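Local coordinates for protein peptidase S8 and S53, subtilisin, kexin, sedolisin (PDB 4KG7) that probably acts as a subtilisin-like serine endopeptidase, a membrane-associated mycosin of the ESX-3 type VII secretion system of Mycobacterium smegmatis, at residues Arg200-Ala214 against Ser250-Gly263. Numbering follows the deposited sequence.
Sequences RYAALEKDAVIVAAA and SIPSWWQPYVLSVG
The ring of Tyr258 lies against the aliphatic part of Arg200: Arg200 CB makes a CH-pi contact over the face, 3.9 Å from the centroid of the Tyr258 ring, and Pro257 CD backs the opposite face. Because Arg200 holds CG anti to the backbone nitrogen (chi1 -176°) and stays extended to NE, its chain runs out past the phenol, and CD comes within 3.4 Å of Tyr258 OH. The guanidinium stands nearly perpendicular to the ring, with the hydroxyl near its edge. Leu204 CD1 meets the ring edge at CE1, while Ala203 CB packs on Tyr258 CB; the tyrosine is thus met at a ring face, a ring edge and CB. Next to Tyr258 O, a water links the two backbones where the pairing begins, accepting from Ile210 N and lying within hydrogen-bonding distance of Ala208 O and Tyr258 O.

From there the backbones pair as parallel strands. Leu260 N donates to Ile210 O, and the ladder runs on through Ala212 to Val262 O, which accepts from Ala214 N. On one side of the sheet Ala212 CB presses tightly on Val259 CG1 at 3.4 Å, with Pro252 CG nearby; on the other, Val211 CG1 meets Val262 CG2. Beyond the strand, Ser250 OG donates to Ala214 O over 2.7 Å, approaching out of the carbonyl plane. A second water donates to Ser250 OG and Ala213 O and accepts from Ser253 N, tying the turn to the strand end.

These are adjacent strands, the fifth and sixth of the seven in the parallel subtilisin-type sheet, with 281-286 beyond 259-265. Strand 175-178 pairs with the far edge of 209-213, helix 193-205 packs against Ile210 and Pro252, and helix 318-335, which carries the predicted nucleophile Ser319, lies against Val211, Ala213 and Val262.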
ATOM      1  N   ARG A 200      11.873   9.201  -5.985  1.00  7.94           N
ATOM      2  CA  ARG A 200      12.020   9.985  -7.196  1.00  8.52           C
ATOM      3  C   ARG A 200      12.568   9.175  -8.362  1.00  8.39           C
ATOM      4  O   ARG A 200      12.094   9.297  -9.479  1.00  8.26           O
ATOM      5  CB  ARG A 200      12.899  11.210  -6.938  1.00  9.58           C
ATOM      6  CG  ARG A 200      13.022  12.132  -8.134  1.00 10.52           C
ATOM      7  CD  ARG A 200      13.855  13.353  -7.824  1.00 11.58           C
ATOM      8  NE  ARG A 200      14.208  14.121  -9.018  1.00 12.84           N
ATOM      9  CZ  ARG A 200      15.217  13.825  -9.839  1.00 13.65           C
ATOM     10  NH1 ARG A 200      15.963  12.737  -9.676  1.00 13.89           N
ATOM     11  NH2 ARG A 200      15.468  14.607 -10.878  1.00 14.52           N
ATOM     12  N   TYR A 201      13.592   8.368  -8.112  1.00  8.23           N
ATOM     13  CA  TYR A 201      14.143   7.469  -9.134  1.00  8.28           C
ATOM     14  C   TYR A 201      13.092   6.543  -9.714  1.00  8.01           C
ATOM     15  O   TYR A 201      12.916   6.411 -10.933  1.00  8.09           O
ATOM     16  CB  TYR A 201      15.293   6.676  -8.536  1.00  8.37           C
ATOM     17  CG  TYR A 201      15.832   5.568  -9.409  1.00  8.44           C
ATOM     18  CD1 TYR A 201      16.622   5.848 -10.497  1.00  8.85           C
ATOM     19  CD2 TYR A 201      15.504   4.247  -9.158  1.00  8.19           C
ATOM     20  CE1 TYR A 201      17.106   4.838 -11.301  1.00  8.98           C
ATOM     21  CE2 TYR A 201      16.000   3.210  -9.930  1.00  8.34           C
ATOM     22  CZ  TYR A 201      16.787   3.517 -11.026  1.00  8.78           C
ATOM     23  OH  TYR A 201      17.318   2.551 -11.832  1.00  9.53           O
ATOM     24  N   ALA A 202      12.332   5.917  -8.823  1.00  7.63           N
ATOM     25  CA  ALA A 202      11.324   4.962  -9.247  1.00  7.50           C
ATOM     26  C   ALA A 202      10.177   5.652  -9.974  1.00  7.77           C
ATOM     27  O   ALA A 202       9.673   5.124 -10.948  1.00  7.65           O
ATOM     28  CB  ALA A 202      10.798   4.155  -8.061  1.00  7.21           C
ATOM     29  N   ALA A 203       9.763   6.827  -9.481  1.00  7.93           N
ATOM     30  CA  ALA A 203       8.584   7.494 -10.054  1.00  8.26           C
ATOM     31  C   ALA A 203       8.856   8.211 -11.358  1.00  9.06           C
ATOM     32  O   ALA A 203       7.974   8.226 -12.197  1.00  9.43           O
ATOM     33  CB  ALA A 203       7.959   8.446  -9.068  1.00  8.17           C
ATOM     34  N   LEU A 204      10.047   8.764 -11.523  1.00 10.05           N
ATOM     35  CA  LEU A 204      10.362   9.572 -12.708  1.00 11.13           C
ATOM     36  C   LEU A 204      11.217   8.778 -13.707  1.00 11.43           C
ATOM     37  O   LEU A 204      10.714   8.327 -14.754  1.00 11.91           O
ATOM     38  CB  LEU A 204      10.993  10.914 -12.275  1.00 11.98           C
ATOM     39  CG  LEU A 204      10.099  11.829 -11.430  1.00 12.73           C
ATOM     40  CD1 LEU A 204      10.766  13.192 -11.292  1.00 13.60           C
ATOM     41  CD2 LEU A 204       8.693  11.952 -11.962  1.00 13.18           C
ATOM     42  N   GLU A 205      12.467   8.498 -13.362  1.00 11.70           N
ATOM     43  CA  GLU A 205      13.342   7.809 -14.290  1.00 12.42           C
ATOM     44  C   GLU A 205      12.780   6.451 -14.670  1.00 11.68           C
ATOM     45  O   GLU A 205      12.820   6.081 -15.856  1.00 12.35           O
ATOM     46  CB  GLU A 205      14.729   7.620 -13.708  1.00 13.28           C
ATOM     47  CG  GLU A 205      15.651   6.862 -14.656  1.00 14.66           C
ATOM     48  CD  GLU A 205      17.111   6.887 -14.269  1.00 16.32           C
ATOM     49  OE1 GLU A 205      17.513   7.751 -13.458  1.00 18.25           O
ATOM     50  OE2 GLU A 205      17.884   6.048 -14.807  1.00 18.18           O
ATOM     51  N   LYS A 206      12.250   5.701 -13.693  1.00 10.61           N
ATOM     52  CA  LYS A 206      11.700   4.382 -13.998  1.00 10.44           C
ATOM     53  C   LYS A 206      10.191   4.409 -14.250  1.00  9.78           C
ATOM     54  O   LYS A 206       9.617   3.381 -14.592  1.00  9.72           O
ATOM     55  CB  LYS A 206      12.054   3.371 -12.923  1.00 10.73           C
ATOM     56  CG  LYS A 206      13.561   3.228 -12.652  1.00 11.48           C
ATOM     57  CD  LYS A 206      14.364   2.765 -13.851  1.00 12.35           C
ATOM     58  CE  LYS A 206      14.010   1.353 -14.264  1.00 13.30           C
ATOM     59  NZ  LYS A 206      14.862   0.854 -15.398  1.00 14.94           N
ATOM     60  N   ASP A 207       9.566   5.567 -14.076  1.00  9.33           N
ATOM     61  CA  ASP A 207       8.187   5.786 -14.514  1.00  9.33           C
ATOM     62  C   ASP A 207       7.183   4.865 -13.842  1.00  8.64           C
ATOM     63  O   ASP A 207       6.180   4.479 -14.455  1.00  8.44           O
ATOM     64  CB  ASP A 207       8.066   5.661 -16.049  1.00 10.04           C
ATOM     65  CG  ASP A 207       6.723   6.190 -16.585  1.00 10.46           C
ATOM     66  OD1 ASP A 207       6.313   7.291 -16.190  1.00 10.77           O
ATOM     67  OD2 ASP A 207       6.113   5.495 -17.427  1.00 11.33           O
ATOM     68  N   ALA A 208       7.417   4.534 -12.569  1.00  8.07           N
ATOM     69  CA  ALA A 208       6.488   3.680 -11.819  1.00  7.46           C
ATOM     70  C   ALA A 208       5.464   4.499 -11.061  1.00  7.13           C
ATOM     71  O   ALA A 208       5.815   5.524 -10.485  1.00  7.07           O
ATOM     72  CB  ALA A 208       7.262   2.803 -10.851  1.00  7.49           C
ATOM     73  N   VAL A 209       4.213   4.037 -11.069  1.00  6.67           N
ATOM     74  CA  VAL A 209       3.198   4.584 -10.189  1.00  6.28           C
ATOM     75  C   VAL A 209       3.381   3.958  -8.800  1.00  5.90           C
ATOM     76  O   VAL A 209       3.258   2.744  -8.637  1.00  5.85           O
ATOM     77  CB  VAL A 209       1.780   4.269 -10.704  1.00  6.37           C
ATOM     78  CG1 VAL A 209       0.739   4.723  -9.690  1.00  6.30           C
ATOM     79  CG2 VAL A 209       1.548   4.972 -12.021  1.00  6.79           C
ATOM     80  N   ILE A 210       3.656   4.803  -7.809  1.00  5.75           N
ATOM     81  CA  ILE A 210       3.906   4.339  -6.457  1.00  5.46           C
ATOM     82  C   ILE A 210       2.684   4.703  -5.621  1.00  5.41           C
ATOM     83  O   ILE A 210       2.265   5.853  -5.577  1.00  5.70           O
ATOM     84  CB  ILE A 210       5.156   4.981  -5.831  1.00  5.59           C
ATOM     85  CG1 ILE A 210       6.415   4.803  -6.718  1.00  5.65           C
ATOM     86  CG2 ILE A 210       5.408   4.439  -4.425  1.00  5.55           C
ATOM     87  CD1 ILE A 210       7.579   5.648  -6.247  1.00  5.91           C
ATOM     88  N   VAL A 211       2.125   3.700  -4.999  1.00  5.15           N
ATOM     89  CA  VAL A 211       0.906   3.812  -4.206  1.00  5.10           C
ATOM     90  C   VAL A 211       1.222   3.399  -2.783  1.00  5.03           C
ATOM     91  O   VAL A 211       1.781   2.327  -2.562  1.00  4.94           O
ATOM     92  CB  VAL A 211      -0.213   2.877  -4.779  1.00  5.07           C
ATOM     93  CG1 VAL A 211      -1.505   2.985  -3.997  1.00  5.19           C
ATOM     94  CG2 VAL A 211      -0.468   3.183  -6.238  1.00  5.31           C
ATOM     95  N   ALA A 212       0.818   4.236  -1.821  1.00  5.02           N
ATOM     96  CA  ALA A 212       1.102   4.000  -0.400  1.00  5.01           C
ATOM     97  C   ALA A 212      -0.144   4.172   0.451  1.00  5.08           C
ATOM     98  O   ALA A 212      -0.936   5.089   0.231  1.00  5.30           O
ATOM     99  CB  ALA A 212       2.203   4.957   0.083  1.00  5.20           C
ATOM    100  N   ALA A 213      -0.324   3.323   1.450  1.00  5.00           N
ATOM    101  CA  ALA A 213      -1.375   3.512   2.423  1.00  5.21           C
ATOM    102  C   ALA A 213      -1.157   4.783   3.233  1.00  5.50           C
ATOM    103  O   ALA A 213      -0.036   5.065   3.639  1.00  5.48           O
ATOM    104  CB  ALA A 213      -1.399   2.311   3.367  1.00  5.19           C
ATOM    105  N   ALA A 214      -2.221   5.553   3.512  1.00  5.78           N
ATOM    106  CA  ALA A 214      -2.065   6.824   4.246  1.00  6.29           C
ATOM    107  C   ALA A 214      -1.758   6.625   5.723  1.00  6.69           C
ATOM    108  O   ALA A 214      -1.177   7.499   6.349  1.00  7.00           O
ATOM    109  CB  ALA A 214      -3.325   7.655   4.105  1.00  6.52           C
ATOM    110  N   SER A 250       3.399  10.564   8.016  1.00  8.40           N
ATOM    111  CA  SER A 250       3.175   9.229   7.474  1.00  7.96           C
ATOM    112  C   SER A 250       4.138   8.978   6.316  1.00  7.70           C
ATOM    113  O   SER A 250       4.184   9.751   5.370  1.00  7.71           O
ATOM    114  CB  SER A 250       1.744   9.109   6.982  1.00  7.69           C
ATOM    115  OG  SER A 250       1.505   7.848   6.392  1.00  7.38           O
ATOM    116  N   ILE A 251       4.918   7.915   6.437  1.00  7.70           N
ATOM    117  CA  ILE A 251       6.026   7.579   5.541  1.00  7.76           C
ATOM    118  C   ILE A 251       5.682   6.283   4.800  1.00  7.24           C
ATOM    119  O   ILE A 251       5.350   5.265   5.423  1.00  7.22           O
ATOM    120  CB  ILE A 251       7.329   7.413   6.354  1.00  8.43           C
ATOM    121  CG1 ILE A 251       7.634   8.659   7.211  1.00  9.06           C
ATOM    122  CG2 ILE A 251       8.501   7.134   5.450  1.00  8.53           C
ATOM    123  CD1 ILE A 251       8.451   8.366   8.444  1.00  9.74           C
ATOM    124  N   PRO A 252       5.837   6.256   3.459  1.00  6.84           N
ATOM    125  CA  PRO A 252       6.351   7.291   2.570  1.00  6.89           C
ATOM    126  C   PRO A 252       5.322   8.272   1.978  1.00  6.73           C
ATOM    127  O   PRO A 252       5.664   9.061   1.093  1.00  6.75           O
ATOM    128  CB  PRO A 252       6.980   6.445   1.462  1.00  6.83           C
ATOM    129  CG  PRO A 252       5.993   5.334   1.299  1.00  6.58           C
ATOM    130  CD  PRO A 252       5.573   5.007   2.714  1.00  6.69           C
ATOM    131  N   SER A 253       4.084   8.248   2.464  1.00  6.63           N
ATOM    132  CA  SER A 253       3.030   9.135   1.927  1.00  6.64           C
ATOM    133  C   SER A 253       3.414  10.590   1.812  1.00  7.17           C
ATOM    134  O   SER A 253       2.991  11.270   0.874  1.00  7.05           O
ATOM    135  CB  SER A 253       1.745   9.047   2.761  1.00  6.54           C
ATOM    136  OG  SER A 253       1.015   7.882   2.455  1.00  6.29           O
ATOM    137  N   TRP A 254       4.178  11.109   2.765  1.00  7.67           N
ATOM    138  CA  TRP A 254       4.466  12.543   2.722  1.00  8.53           C
ATOM    139  C   TRP A 254       5.372  12.943   1.571  1.00  8.39           C
ATOM    140  O   TRP A 254       5.472  14.115   1.264  1.00  8.64           O
ATOM    141  CB  TRP A 254       4.945  13.052   4.062  1.00  9.42           C
ATOM    142  CG  TRP A 254       6.368  12.799   4.360  1.00 10.31           C
ATOM    143  CD1 TRP A 254       7.085  11.661   4.142  1.00 10.48           C
ATOM    144  CD2 TRP A 254       7.248  13.727   4.972  1.00 11.25           C
ATOM    145  NE1 TRP A 254       8.379  11.834   4.583  1.00 11.21           N
ATOM    146  CE2 TRP A 254       8.502  13.091   5.106  1.00 11.79           C
ATOM    147  CE3 TRP A 254       7.098  15.037   5.439  1.00 11.91           C
ATOM    148  CZ2 TRP A 254       9.605  13.726   5.681  1.00 12.43           C
ATOM    149  CZ3 TRP A 254       8.197  15.681   6.005  1.00 12.68           C
ATOM    150  CH2 TRP A 254       9.440  15.019   6.122  1.00 13.09           C
ATOM    151  N   TRP A 255       5.963  11.958   0.885  1.00  8.05           N
ATOM    152  CA  TRP A 255       6.835  12.225  -0.262  1.00  8.17           C
ATOM    153  C   TRP A 255       6.047  12.526  -1.534  1.00  8.26           C
ATOM    154  O   TRP A 255       6.239  11.903  -2.570  1.00  8.32           O
ATOM    155  CB  TRP A 255       7.861  11.076  -0.458  1.00  8.02           C
ATOM    156  CG  TRP A 255       9.074  11.264   0.368  1.00  8.29           C
ATOM    157  CD1 TRP A 255       9.443  10.583   1.504  1.00  8.29           C
ATOM    158  CD2 TRP A 255      10.084  12.233   0.142  1.00  8.70           C
ATOM    159  NE1 TRP A 255      10.645  11.067   1.969  1.00  8.75           N
ATOM    160  CE2 TRP A 255      11.061  12.083   1.150  1.00  8.97           C
ATOM    161  CE3 TRP A 255      10.279  13.194  -0.849  1.00  8.97           C
ATOM    162  CZ2 TRP A 255      12.185  12.899   1.212  1.00  9.55           C
ATOM    163  CZ3 TRP A 255      11.403  13.997  -0.793  1.00  9.58           C
ATOM    164  CH2 TRP A 255      12.339  13.845   0.225  1.00  9.83           C
ATOM    165  N   GLN A 256       5.238  13.578  -1.486  1.00  8.47           N
ATOM    166  CA  GLN A 256       4.624  14.139  -2.660  1.00  8.49           C
ATOM    167  C   GLN A 256       5.732  14.799  -3.501  1.00  8.73           C
ATOM    168  O   GLN A 256       6.679  15.388  -2.951  1.00  9.10           O
ATOM    169  CB  GLN A 256       3.553  15.150  -2.217  1.00  8.90           C
ATOM    170  CG  GLN A 256       2.470  14.503  -1.377  1.00  8.81           C
ATOM    171  CD  GLN A 256       1.806  13.372  -2.105  1.00  8.66           C
ATOM    172  OE1 GLN A 256       1.258  13.587  -3.174  1.00  9.72           O
ATOM    173  NE2 GLN A 256       1.965  12.157  -1.607  1.00  8.54           N
ATOM    174  N   PRO A 257       5.625  14.715  -4.838  1.00  8.72           N
ATOM    175  CA  PRO A 257       4.553  14.150  -5.655  1.00  8.55           C
ATOM    176  C   PRO A 257       4.753  12.710  -6.100  1.00  8.28           C
ATOM    177  O   PRO A 257       3.962  12.194  -6.886  1.00  9.08           O
ATOM    178  CB  PRO A 257       4.559  15.065  -6.877  1.00  8.81           C
ATOM    179  CG  PRO A 257       6.000  15.327  -7.065  1.00  9.13           C
ATOM    180  CD  PRO A 257       6.564  15.479  -5.673  1.00  9.13           C
ATOM    181  N   TYR A 258       5.773  12.044  -5.584  1.00  7.90           N
ATOM    182  CA  TYR A 258       6.192  10.740  -6.104  1.00  7.71           C
ATOM    183  C   TYR A 258       5.261   9.580  -5.721  1.00  7.23           C
ATOM    184  O   TYR A 258       5.288   8.526  -6.371  1.00  7.36           O
ATOM    185  CB  TYR A 258       7.602  10.430  -5.618  1.00  7.96           C
ATOM    186  CG  TYR A 258       8.540  11.586  -5.846  1.00  8.47           C
ATOM    187  CD1 TYR A 258       8.777  12.105  -7.137  1.00  8.73           C
ATOM    188  CD2 TYR A 258       9.177  12.190  -4.796  1.00  8.82           C
ATOM    189  CE1 TYR A 258       9.611  13.192  -7.320  1.00  9.42           C
ATOM    190  CE2 TYR A 258      10.033  13.256  -4.972  1.00  9.43           C
ATOM    191  CZ  TYR A 258      10.258  13.757  -6.239  1.00  9.72           C
ATOM    192  OH  TYR A 258      11.118  14.827  -6.365  1.00 10.97           O
ATOM    193  N   VAL A 259       4.486   9.776  -4.651  1.00  6.90           N
ATOM    194  CA  VAL A 259       3.697   8.738  -4.025  1.00  6.67           C
ATOM    195  C   VAL A 259       2.227   9.177  -4.026  1.00  6.31           C
ATOM    196  O   VAL A 259       1.939  10.349  -3.741  1.00  6.61           O
ATOM    197  CB  VAL A 259       4.128   8.529  -2.569  1.00  6.78           C
ATOM    198  CG1 VAL A 259       3.195   7.542  -1.862  1.00  6.65           C
ATOM    199  CG2 VAL A 259       5.595   8.081  -2.481  1.00  6.99           C
ATOM    200  N   LEU A 260       1.323   8.290  -4.430  1.00  5.96           N
ATOM    201  CA  LEU A 260      -0.114   8.492  -4.357  1.00  5.83           C
ATOM    202  C   LEU A 260      -0.519   7.859  -3.045  1.00  5.46           C
ATOM    203  O   LEU A 260      -0.473   6.632  -2.892  1.00  5.33           O
ATOM    204  CB  LEU A 260      -0.852   7.824  -5.521  1.00  5.88           C
ATOM    205  CG  LEU A 260      -2.383   7.902  -5.508  1.00  5.91           C
ATOM    206  CD1 LEU A 260      -2.891   9.342  -5.358  1.00  6.21           C
ATOM    207  CD2 LEU A 260      -2.881   7.246  -6.800  1.00  6.01           C
ATOM    208  N   SER A 261      -0.902   8.719  -2.097  1.00  5.35           N
ATOM    209  CA  SER A 261      -1.291   8.312  -0.749  1.00  5.22           C
ATOM    210  C   SER A 261      -2.797   8.064  -0.667  1.00  5.18           C
ATOM    211  O   SER A 261      -3.596   8.913  -1.067  1.00  5.51           O
ATOM    212  CB  SER A 261      -0.839   9.381   0.256  1.00  5.37           C
ATOM    213  OG  SER A 261      -1.332   9.116   1.571  1.00  5.33           O
ATOM    214  N   VAL A 262      -3.152   6.885  -0.146  1.00  5.03           N
ATOM    215  CA  VAL A 262      -4.483   6.356  -0.215  1.00  5.02           C
ATOM    216  C   VAL A 262      -5.133   6.217   1.155  1.00  5.11           C
ATOM    217  O   VAL A 262      -4.662   5.448   2.000  1.00  5.15           O
ATOM    218  CB  VAL A 262      -4.468   4.966  -0.876  1.00  4.89           C
ATOM    219  CG1 VAL A 262      -5.866   4.420  -1.058  1.00  4.92           C
ATOM    220  CG2 VAL A 262      -3.766   5.000  -2.202  1.00  4.87           C
ATOM    221  N   GLY A 263      -6.225   6.964   1.351  1.00  5.23           N
ATOM    222  CA  GLY A 263      -7.064   6.813   2.541  1.00  5.36           C
ATOM    223  C   GLY A 263      -8.102   5.728   2.376  1.00  5.33           C
ATOM    224  O   GLY A 263      -8.299   5.209   1.289  1.00  5.23           O
TER
HETATM  225  O   HOH W   1       4.635   7.472  -8.786  1.00  9.38           O
HETATM  226  O   HOH W   2       2.140   7.828  -7.538  1.00 16.49           O
HETATM  227  O   HOH W   3       2.678   6.521   4.256  1.00  4.70           O